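Local coordinates for protein XoxI (Bacillus cereus ATCC 14579, PDB 3CNW), which is of unknown function but belongs to the polyketide cyclase/dehydrase and lipid transport family, and so probably binds a hydrophobic small molecule, at residues Y71-I76 and L87-V92; T6-E11 and L122-Y127. All blocks are in the same frame, centred on the assembly; numbering follows the deposited sequence.

Contact 1. Residues Y71-I76 and L87-V92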
ATOM      1  N   TYR A  71       1.781   6.669   7.356  1.00 19.79           N
ATOM      2  CA  TYR A  71       2.247   5.505   8.094  1.00 19.15           C
ATOM      3  C   TYR A  71       1.889   4.215   7.366  1.00 19.55           C
ATOM      4  O   TYR A  71       1.006   4.182   6.504  1.00 21.62           O
ATOM      5  CB  TYR A  71       1.659   5.480   9.503  1.00 20.19           C
ATOM      6  CG  TYR A  71       0.247   4.937   9.601  1.00 22.21           C
ATOM      7  CD1 TYR A  71       0.017   3.564   9.719  1.00 23.21           C
ATOM      8  CD2 TYR A  71      -0.854   5.795   9.624  1.00 21.34           C
ATOM      9  CE1 TYR A  71      -1.275   3.052   9.869  1.00 22.78           C
ATOM     10  CE2 TYR A  71      -2.156   5.292   9.774  1.00 23.81           C
ATOM     11  CZ  TYR A  71      -2.353   3.918   9.897  1.00 24.02           C
ATOM     12  OH  TYR A  71      -3.621   3.413  10.041  1.00 27.56           O
ATOM     13  N   TYR A  72       2.618   3.159   7.680  1.00 18.17           N
ATOM     14  CA  TYR A  72       2.329   1.856   7.118  1.00 16.75           C
ATOM     15  C   TYR A  72       2.832   0.820   8.115  1.00 18.07           C
ATOM     16  O   TYR A  72       3.815   1.048   8.837  1.00 16.49           O
ATOM     17  CB  TYR A  72       2.925   1.692   5.704  1.00 15.48           C
ATOM     18  CG  TYR A  72       4.401   1.414   5.571  1.00 15.22           C
ATOM     19  CD1 TYR A  72       4.919   0.144   5.810  1.00 15.04           C
ATOM     20  CD2 TYR A  72       5.277   2.410   5.138  1.00 14.74           C
ATOM     21  CE1 TYR A  72       6.269  -0.135   5.615  1.00 13.50           C
ATOM     22  CE2 TYR A  72       6.633   2.142   4.945  1.00 13.36           C
ATOM     23  CZ  TYR A  72       7.120   0.871   5.183  1.00 13.80           C
ATOM     24  OH  TYR A  72       8.453   0.604   4.994  1.00 12.55           O
ATOM     25  N   THR A  73       2.102  -0.288   8.190  1.00 17.48           N
ATOM     26  CA  THR A  73       2.399  -1.379   9.103  1.00 17.80           C
ATOM     27  C   THR A  73       2.644  -2.629   8.270  1.00 18.22           C
ATOM     28  O   THR A  73       1.918  -2.890   7.312  1.00 17.63           O
ATOM     29  CB  THR A  73       1.189  -1.627  10.063  1.00 19.11           C
ATOM     30  OG1 THR A  73       1.043  -0.513  10.956  1.00 20.29           O
ATOM     31  CG2 THR A  73       1.378  -2.895  10.864  1.00 16.25           C
ATOM     32  N   TYR A  74       3.652  -3.406   8.651  1.00 18.66           N
ATOM     33  CA  TYR A  74       3.996  -4.618   7.933  1.00 18.59           C
ATOM     34  C   TYR A  74       4.441  -5.722   8.880  1.00 19.68           C
ATOM     35  O   TYR A  74       4.874  -5.468  10.009  1.00 18.58           O
ATOM     36  CB  TYR A  74       5.111  -4.329   6.927  1.00 19.15           C
ATOM     37  CG  TYR A  74       6.428  -3.997   7.582  1.00 20.70           C
ATOM     38  CD1 TYR A  74       7.394  -4.981   7.791  1.00 21.96           C
ATOM     39  CD2 TYR A  74       6.698  -2.710   8.025  1.00 20.28           C
ATOM     40  CE1 TYR A  74       8.604  -4.687   8.432  1.00 22.74           C
ATOM     41  CE2 TYR A  74       7.904  -2.404   8.670  1.00 22.24           C
ATOM     42  CZ  TYR A  74       8.847  -3.397   8.870  1.00 22.90           C
ATOM     43  OH  TYR A  74      10.023  -3.102   9.525  1.00 24.62           O
ATOM     44  N   SER A  75       4.340  -6.953   8.394  1.00 20.01           N
ATOM     45  CA  SER A  75       4.722  -8.123   9.162  1.00 20.59           C
ATOM     46  C   SER A  75       5.753  -8.926   8.386  1.00 21.50           C
ATOM     47  O   SER A  75       5.921  -8.753   7.175  1.00 18.36           O
ATOM     48  CB  SER A  75       3.496  -8.994   9.430  1.00 21.05           C
ATOM     49  OG  SER A  75       2.856  -9.351   8.216  1.00 25.19           O
ATOM     50  N   ILE A  76       6.442  -9.811   9.094  1.00 24.37           N
ATOM     51  CA  ILE A  76       7.444 -10.651   8.473  1.00 26.56           C
ATOM     52  C   ILE A  76       6.873 -12.005   8.130  1.00 27.52           C
ATOM     53  O   ILE A  76       6.355 -12.683   8.997  1.00 27.99           O
ATOM     54  CB  ILE A  76       8.650 -10.866   9.401  1.00 26.91           C
ATOM     55  CG1 ILE A  76       9.563  -9.650   9.356  1.00 27.14           C
ATOM     56  CG2 ILE A  76       9.413 -12.131   8.992  1.00 28.64           C
ATOM     57  CD1 ILE A  76      10.794  -9.800  10.228  1.00 26.33           C
ATOM     58  N   LEU A  87       5.688  -7.443  14.071  1.00 25.25           N
ATOM     59  CA  LEU A  87       4.814  -6.386  13.563  1.00 24.74           C
ATOM     60  C   LEU A  87       5.611  -5.086  13.676  1.00 24.29           C
ATOM     61  O   LEU A  87       6.261  -4.859  14.692  1.00 25.55           O
ATOM     62  CB  LEU A  87       3.542  -6.292  14.408  1.00 24.15           C
ATOM     63  CG  LEU A  87       2.214  -6.444  13.660  1.00 24.79           C
ATOM     64  CD1 LEU A  87       1.106  -5.799  14.487  1.00 24.89           C
ATOM     65  CD2 LEU A  87       2.283  -5.785  12.301  1.00 21.76           C
ATOM     66  N   SER A  88       5.579  -4.251  12.643  1.00 23.02           N
ATOM     67  CA  SER A  88       6.320  -2.992  12.665  1.00 22.39           C
ATOM     68  C   SER A  88       5.596  -1.904  11.886  1.00 24.07           C
ATOM     69  O   SER A  88       5.025  -2.153  10.822  1.00 23.20           O
ATOM     70  CB  SER A  88       7.721  -3.175  12.083  1.00 20.45           C
ATOM     71  OG  SER A  88       8.456  -1.973  12.196  1.00 15.15           O
ATOM     72  N   THR A  89       5.632  -0.690  12.419  1.00 23.79           N
ATOM     73  CA  THR A  89       4.962   0.423  11.787  1.00 24.23           C
ATOM     74  C   THR A  89       5.863   1.642  11.756  1.00 23.24           C
ATOM     75  O   THR A  89       6.566   1.923  12.719  1.00 24.67           O
ATOM     76  CB  THR A  89       3.659   0.754  12.537  1.00 23.64           C
ATOM     77  OG1 THR A  89       3.195   2.059  12.161  1.00 25.95           O
ATOM     78  CG2 THR A  89       3.892   0.715  14.020  1.00 26.53           C
ATOM     79  N   ILE A  90       5.868   2.351  10.635  1.00 21.82           N
ATOM     80  CA  ILE A  90       6.680   3.551  10.543  1.00 23.14           C
ATOM     81  C   ILE A  90       5.733   4.696  10.251  1.00 21.76           C
ATOM     82  O   ILE A  90       4.887   4.603   9.376  1.00 20.65           O
ATOM     83  CB  ILE A  90       7.771   3.435   9.451  1.00 23.51           C
ATOM     84  CG1 ILE A  90       8.692   4.650   9.515  1.00 27.59           C
ATOM     85  CG2 ILE A  90       7.148   3.358   8.087  1.00 25.66           C
ATOM     86  CD1 ILE A  90       9.946   4.528   8.653  1.00 28.13           C
ATOM     87  N   GLN A  91       5.864   5.776  11.011  1.00 23.29           N
ATOM     88  CA  GLN A  91       4.988   6.922  10.841  1.00 23.33           C
ATOM     89  C   GLN A  91       5.762   8.229  10.887  1.00 23.38           C
ATOM     90  O   GLN A  91       6.735   8.367  11.639  1.00 24.09           O
ATOM     91  CB  GLN A  91       3.918   6.910  11.932  1.00 23.76           C
ATOM     92  CG  GLN A  91       2.960   8.083  11.882  1.00 28.05           C
ATOM     93  CD  GLN A  91       2.090   8.160  13.114  1.00 29.48           C
ATOM     94  OE1 GLN A  91       2.501   7.751  14.199  1.00 31.60           O
ATOM     95  NE2 GLN A  91       0.892   8.705  12.963  1.00 31.79           N
ATOM     96  N   VAL A  92       5.322   9.182  10.073  1.00 21.62           N
ATOM     97  CA  VAL A  92       5.949  10.492  10.007  1.00 20.56           C
ATOM     98  C   VAL A  92       5.027  11.516  10.661  1.00 20.53           C
ATOM     99  O   VAL A  92       4.037  11.945  10.076  1.00 19.86           O
ATOM    100  CB  VAL A  92       6.221  10.907   8.539  1.00 20.14           C
ATOM    101  CG1 VAL A  92       6.950  12.251   8.495  1.00 19.56           C
ATOM    102  CG2 VAL A  92       7.032   9.822   7.836  1.00 18.45           C
TER
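S88, I90 and Y74 bury the most surface where segments 71-76 and 87-92, the latter part of strand 83-94, pair in an antiparallel beta hairpin within the curved sheet of a Bet v 1-like (helix-grip) fold. The segment axes run at 159° to each other. Y72 with I90 and Y74 with S88 are the hydrogen-bonded pairs, closed by reciprocal backbone bonds: Y74 N to S88 O measures 2.9 Å and I90 N to Y72 O 3.0 Å. T73 with T89 is a non-hydrogen-bonded pair whose CA atoms approach to 4.1 Å.

Y72, Y74, S88 and I90 share one face of the sheet. The Y72 ring is swung between its own backbone N and carbonyl carbon (chi1 78°), beside I90, whose CG2 lies over one ring face as a CH-pi contact, 3.8 Å from the centroid and displaced toward the rim. Y72 OH is hydrogen-bonded to R48 NH1. The Y74 ring, set likewise (chi1 68°), leans toward S88 on the next strand, its CZ 3.4 Å from S88 CB, while R48 makes a cation-pi contact with it. S88 OG is hydrogen-bonded to the backbone oxygen of S106, which ties this buried hydroxyl to strand 101-111.

The face with T73 and L87 is more exposed; there T73 CG2 meets L87 CD2 at 3.4 Å.

Contact 2. Residues T6-E11 and L122-Y127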
ATOM      1  N   THR A   6       9.726  -2.251  20.854  1.00 25.81           N
ATOM      2  CA  THR A   6      10.790  -1.272  20.759  1.00 24.36           C
ATOM      3  C   THR A   6      10.418  -0.185  19.763  1.00 25.33           C
ATOM      4  O   THR A   6       9.775  -0.442  18.743  1.00 23.58           O
ATOM      5  CB  THR A   6      12.145  -1.913  20.358  1.00 24.88           C
ATOM      6  OG1 THR A   6      13.204  -0.976  20.603  1.00 23.93           O
ATOM      7  CG2 THR A   6      12.154  -2.314  18.892  1.00 21.96           C
ATOM      8  N   THR A   7      10.814   1.040  20.080  1.00 26.48           N
ATOM      9  CA  THR A   7      10.519   2.170  19.224  1.00 29.69           C
ATOM     10  C   THR A   7      11.696   3.117  19.203  1.00 30.77           C
ATOM     11  O   THR A   7      12.440   3.227  20.175  1.00 32.54           O
ATOM     12  CB  THR A   7       9.307   2.968  19.730  1.00 31.48           C
ATOM     13  OG1 THR A   7       8.230   2.074  20.027  1.00 35.12           O
ATOM     14  CG2 THR A   7       8.852   3.954  18.660  1.00 32.94           C
ATOM     15  N   THR A   8      11.855   3.807  18.084  1.00 31.32           N
ATOM     16  CA  THR A   8      12.917   4.780  17.934  1.00 32.82           C
ATOM     17  C   THR A   8      12.275   5.990  17.282  1.00 31.81           C
ATOM     18  O   THR A   8      11.358   5.856  16.472  1.00 31.29           O
ATOM     19  CB  THR A   8      14.066   4.260  17.018  1.00 34.95           C
ATOM     20  OG1 THR A   8      14.610   3.054  17.559  1.00 36.60           O
ATOM     21  CG2 THR A   8      15.176   5.292  16.910  1.00 35.89           C
ATOM     22  N   SER A   9      12.735   7.173  17.658  1.00 32.49           N
ATOM     23  CA  SER A   9      12.217   8.399  17.078  1.00 33.70           C
ATOM     24  C   SER A   9      13.412   9.187  16.571  1.00 33.23           C
ATOM     25  O   SER A   9      14.545   8.950  16.991  1.00 32.59           O
ATOM     26  CB  SER A   9      11.438   9.200  18.119  1.00 34.11           C
ATOM     27  OG  SER A   9      10.211   8.567  18.414  1.00 36.06           O
HETATM   28  N   MSE A  10      13.161  10.113  15.658  1.00 32.68           N
HETATM   29  CA  MSE A  10      14.226  10.908  15.083  1.00 33.44           C
HETATM   30  C   MSE A  10      13.582  12.092  14.386  1.00 32.22           C
HETATM   31  O   MSE A  10      12.630  11.923  13.623  1.00 29.68           O
HETATM   32  CB  MSE A  10      15.004  10.069  14.057  1.00 36.56           C
HETATM   33  CG  MSE A  10      16.286  10.694  13.521  1.00 40.82           C
HETATM   34 SE   MSE A  10      17.735  10.582  14.798  1.00 49.22          SE
HETATM   35  CE  MSE A  10      17.927   8.650  14.871  1.00 44.70           C
ATOM     36  N   GLU A  11      14.094  13.284  14.667  1.00 31.45           N
ATOM     37  CA  GLU A  11      13.577  14.486  14.038  1.00 31.39           C
ATOM     38  C   GLU A  11      14.389  14.703  12.776  1.00 28.17           C
ATOM     39  O   GLU A  11      15.605  14.548  12.782  1.00 26.67           O
ATOM     40  CB  GLU A  11      13.708  15.687  14.971  1.00 34.29           C
ATOM     41  CG  GLU A  11      12.740  15.646  16.138  1.00 40.61           C
ATOM     42  CD  GLU A  11      12.881  16.840  17.073  1.00 45.69           C
ATOM     43  OE1 GLU A  11      12.788  17.995  16.591  1.00 48.71           O
ATOM     44  OE2 GLU A  11      13.077  16.624  18.293  1.00 45.48           O
ATOM     45  N   LEU A 122      18.787  -5.901  18.224  1.00 19.75           N
ATOM     46  CA  LEU A 122      18.850  -6.105  16.781  1.00 19.49           C
ATOM     47  C   LEU A 122      17.958  -5.117  16.031  1.00 18.87           C
ATOM     48  O   LEU A 122      18.427  -4.308  15.236  1.00 19.01           O
ATOM     49  CB  LEU A 122      18.433  -7.540  16.426  1.00 20.62           C
ATOM     50  CG  LEU A 122      18.243  -7.824  14.924  1.00 23.84           C
ATOM     51  CD1 LEU A 122      19.586  -7.707  14.201  1.00 21.49           C
ATOM     52  CD2 LEU A 122      17.638  -9.214  14.721  1.00 22.95           C
ATOM     53  N   PHE A 123      16.663  -5.181  16.295  1.00 18.47           N
ATOM     54  CA  PHE A 123      15.743  -4.310  15.615  1.00 18.20           C
ATOM     55  C   PHE A 123      15.942  -2.839  15.924  1.00 17.65           C
ATOM     56  O   PHE A 123      15.815  -1.996  15.035  1.00 17.30           O
ATOM     57  CB  PHE A 123      14.325  -4.787  15.898  1.00 17.55           C
ATOM     58  CG  PHE A 123      13.993  -6.062  15.182  1.00 21.06           C
ATOM     59  CD1 PHE A 123      13.815  -6.064  13.797  1.00 21.72           C
ATOM     60  CD2 PHE A 123      13.954  -7.277  15.861  1.00 22.04           C
ATOM     61  CE1 PHE A 123      13.608  -7.263  13.095  1.00 23.60           C
ATOM     62  CE2 PHE A 123      13.746  -8.477  15.166  1.00 23.85           C
ATOM     63  CZ  PHE A 123      13.576  -8.467  13.785  1.00 22.29           C
ATOM     64  N   HIS A 124      16.270  -2.519  17.167  1.00 16.06           N
ATOM     65  CA  HIS A 124      16.496  -1.133  17.494  1.00 16.34           C
ATOM     66  C   HIS A 124      17.689  -0.664  16.653  1.00 15.79           C
ATOM     67  O   HIS A 124      17.693   0.445  16.132  1.00 15.86           O
ATOM     68  CB  HIS A 124      16.814  -0.964  18.969  1.00 18.46           C
ATOM     69  CG  HIS A 124      16.712   0.450  19.432  1.00 20.77           C
ATOM     70  ND1 HIS A 124      15.519   1.018  19.807  1.00 22.16           N
ATOM     71  CD2 HIS A 124      17.646   1.429  19.520  1.00 20.36           C
ATOM     72  CE1 HIS A 124      15.718   2.294  20.109  1.00 23.33           C
ATOM     73  NE2 HIS A 124      17.000   2.562  19.940  1.00 21.06           N
ATOM     74  N   GLY A 125      18.692  -1.528  16.517  1.00 15.35           N
ATOM     75  CA  GLY A 125      19.858  -1.195  15.722  1.00 12.70           C
ATOM     76  C   GLY A 125      19.499  -0.929  14.265  1.00 13.84           C
ATOM     77  O   GLY A 125      20.040  -0.022  13.633  1.00 11.77           O
ATOM     78  N   ILE A 126      18.583  -1.721  13.720  1.00 12.80           N
ATOM     79  CA  ILE A 126      18.184  -1.534  12.333  1.00 14.43           C
ATOM     80  C   ILE A 126      17.391  -0.245  12.183  1.00 15.96           C
ATOM     81  O   ILE A 126      17.643   0.542  11.274  1.00 16.24           O
ATOM     82  CB  ILE A 126      17.349  -2.723  11.839  1.00 16.01           C
ATOM     83  CG1 ILE A 126      18.231  -3.986  11.836  1.00 15.99           C
ATOM     84  CG2 ILE A 126      16.788  -2.426  10.453  1.00 11.57           C
ATOM     85  CD1 ILE A 126      17.452  -5.281  11.941  1.00 17.16           C
ATOM     86  N   TYR A 127      16.440  -0.032  13.089  1.00 17.55           N
ATOM     87  CA  TYR A 127      15.631   1.172  13.069  1.00 18.29           C
ATOM     88  C   TYR A 127      16.546   2.391  13.153  1.00 20.93           C
ATOM     89  O   TYR A 127      16.458   3.291  12.313  1.00 21.13           O
ATOM     90  CB  TYR A 127      14.653   1.177  14.240  1.00 19.52           C
ATOM     91  CG  TYR A 127      13.641   0.047  14.236  1.00 18.93           C
ATOM     92  CD1 TYR A 127      13.455  -0.761  13.109  1.00 19.15           C
ATOM     93  CD2 TYR A 127      12.859  -0.209  15.360  1.00 19.68           C
ATOM     94  CE1 TYR A 127      12.507  -1.806  13.103  1.00 18.69           C
ATOM     95  CE2 TYR A 127      11.907  -1.247  15.373  1.00 17.63           C
ATOM     96  CZ  TYR A 127      11.736  -2.044  14.245  1.00 20.55           C
ATOM     97  OH  TYR A 127      10.811  -3.077  14.260  1.00 17.02           O
TER
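H124 reaches from its helix to T6, donating ND1-H to T6 OG1 over 3.2 Å with an N-H...O angle of 155°. The acceptor sits at the imidazole edge, slightly tilted from the ring plane. With CG anti to the H124 backbone N (chi1 -165°), the ring extends to the strand, where T7 O also lies at its edge, 3.4 Å from H124 CE1. Deeper in, the methyl of T6 takes up the apolar side of the contact, with CG2 3.7 Å from Y127 CE2, and T8 OG1 stands 3.8 Å from Y127 CB.

In the helix-grip architecture of the Bet v 1-like fold the curved sheet wraps round the long helix 116-139, and this contact is where its strand 4-12 meets that helix; the axes of segments 6-11 and 122-127 pass 8.4 Å apart at 18°.

Further out, Y127 is positioned by a ring stack on W105 and by a hydrogen bond between its hydroxyl and that of Y86. F123, one turn earlier, accepts the helical bond from Y127 N at its own O (2.8 Å) and packs its ring among F81, Y86 and F109. Strand 4-12 is held from the sheet side by backbone bonds of T6 to G107 and T8 to W105.

In the fold
Contact 1 is strand against strand inside the sheet and contact 2 helix against its edge strand; both are partly buried, with centres 12 Å apart. Strand 101-111 lies between them in the sheet, bonded through its backbone to 87-92 and to 6-11. The chemistry differs accordingly: contact 1 buries 493 Å² and rests on four backbone hydrogen bonds, whereas contact 2 buries 267 Å² and its one clearly defined bond is between side chains, from H124 to T6. They meet on the inner face, where S88 OG and Y127 OH pack 3.3 Å apart near W105. That aromatic, hydroxyl-rich interior is consistent with the ligand cavity of Bet v 1 relatives.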